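Local coordinates for terminal oxygenase component of carbazole 1,9a-dioxygenase (Nocardioides aromaticivorans, PDB 3GCF), which probably dihydroxylates carbazole at its angular position, using electrons passed from a Rieske [2Fe-2S] cluster to a mononuclear non-haem iron, at residues K315-E318 and V319-E322. Residues are numbered along the deposited sequence; the frame is centred on the assembly and turned at random.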
# COMPACT_ATOMS: atom_id res chain seq x y z
N LYS A 315 -1.98 -17.76 42.42
CA LYS A 315 -2.29 -18.91 41.57
C LYS A 315 -3.75 -18.93 41.14
O LYS A 315 -4.05 -19.23 39.99
CB LYS A 315 -1.95 -20.21 42.30
CG LYS A 315 -0.59 -20.77 41.90
CD LYS A 315 0.47 -19.68 41.96
CE LYS A 315 1.66 -20.01 41.08
NZ LYS A 315 2.58 -18.84 40.96
N THR A 316 -4.64 -18.61 42.07
CA THR A 316 -6.07 -18.59 41.77
C THR A 316 -6.35 -17.51 40.72
O THR A 316 -7.16 -17.73 39.82
CB THR A 316 -6.89 -18.32 43.04
OG1 THR A 316 -6.68 -19.39 43.96
CG2 THR A 316 -8.38 -18.21 42.72
N PHE A 317 -5.69 -16.37 40.84
CA PHE A 317 -5.87 -15.28 39.88
C PHE A 317 -5.36 -15.70 38.50
O PHE A 317 -6.05 -15.55 37.50
CB PHE A 317 -5.14 -14.02 40.36
CG PHE A 317 -5.25 -12.84 39.43
CD1 PHE A 317 -6.43 -12.59 38.73
CD2 PHE A 317 -4.18 -11.96 39.26
CE1 PHE A 317 -6.54 -11.48 37.89
CE2 PHE A 317 -4.28 -10.86 38.43
CZ PHE A 317 -5.46 -10.61 37.74
N GLU A 318 -4.14 -16.23 38.46
CA GLU A 318 -3.57 -16.67 37.20
C GLU A 318 -4.48 -17.69 36.51
O GLU A 318 -4.63 -17.65 35.29
CB GLU A 318 -2.18 -17.26 37.42
CG GLU A 318 -1.24 -16.32 38.15
CD GLU A 318 0.14 -16.91 38.36
OE1 GLU A 318 0.23 -18.08 38.77
OE2 GLU A 318 1.13 -16.18 38.14
N VAL A 319 -5.08 -18.58 37.28
CA VAL A 319 -5.98 -19.58 36.71
C VAL A 319 -7.25 -18.96 36.14
O VAL A 319 -7.65 -19.29 35.02
CB VAL A 319 -6.37 -20.67 37.75
CG1 VAL A 319 -7.48 -21.56 37.19
CG2 VAL A 319 -5.14 -21.51 38.10
N GLU A 320 -7.90 -18.06 36.88
CA GLU A 320 -9.11 -17.45 36.35
C GLU A 320 -8.81 -16.49 35.20
O GLU A 320 -9.67 -16.27 34.34
CB GLU A 320 -9.93 -16.76 37.45
CG GLU A 320 -9.14 -16.02 38.50
CD GLU A 320 -10.04 -15.39 39.56
OE1 GLU A 320 -10.97 -16.09 40.05
OE2 GLU A 320 -9.82 -14.21 39.90
N PHE A 321 -7.60 -15.94 35.17
CA PHE A 321 -7.23 -15.05 34.07
C PHE A 321 -7.22 -15.88 32.79
O PHE A 321 -7.79 -15.48 31.77
CB PHE A 321 -5.84 -14.47 34.30
CG PHE A 321 -5.42 -13.47 33.24
CD1 PHE A 321 -5.94 -12.18 33.24
CD2 PHE A 321 -4.53 -13.84 32.24
CE1 PHE A 321 -5.57 -11.26 32.27
CE2 PHE A 321 -4.15 -12.92 31.25
CZ PHE A 321 -4.67 -11.63 31.27
N GLU A 322 -6.59 -17.05 32.85
CA GLU A 322 -6.49 -17.96 31.71
C GLU A 322 -7.82 -18.58 31.29
O GLU A 322 -8.11 -18.70 30.11
CB GLU A 322 -5.50 -19.08 32.06
CG GLU A 322 -5.47 -20.26 31.08
CD GLU A 322 -4.96 -19.87 29.71
OE1 GLU A 322 -3.95 -19.14 29.62
OE2 GLU A 322 -5.57 -20.31 28.71
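The carboxylate of E320 stands at the edge of the F317 ring, OE2 near the ring plane and 3.9 Å from F317 CD1, with the two planes 80° apart. Both residues belong to one amphipathic α-helix, 311-331, which packs against the antiparallel sheet of the catalytic domain at strands 164-173 and 298-307, away from both iron sites. F317 and F321, one turn apart, suit its buried side: with CG anti to the backbone N in each (chi1 179° and -176°), both rings reach L304 and L167 of those strands. E320 flanks this apolar face, its CG wedged between backbone N and carbonyl carbon (chi1 39°), which brings it into tight contact with T316 O at 2.9 Å; from there the extended chain carries OE2 to a salt bridge with R306 and a hydrogen bond from W325 NE1. An alanine in place of E320 would probably leave R306 without its carboxylate mate and W325 NE1 without its acceptor. E318 also flanks the phenylalanines, over strand 164-173, and forms a salt bridge whose hydrogen bond is weak, K315 NZ to E318 OE1 3.3 Å; the exposed E322 pairs with R326. The backbone repeats i to i+4 bonds throughout, the shortest of the four from F321 N to F317 O at 2.8 Å.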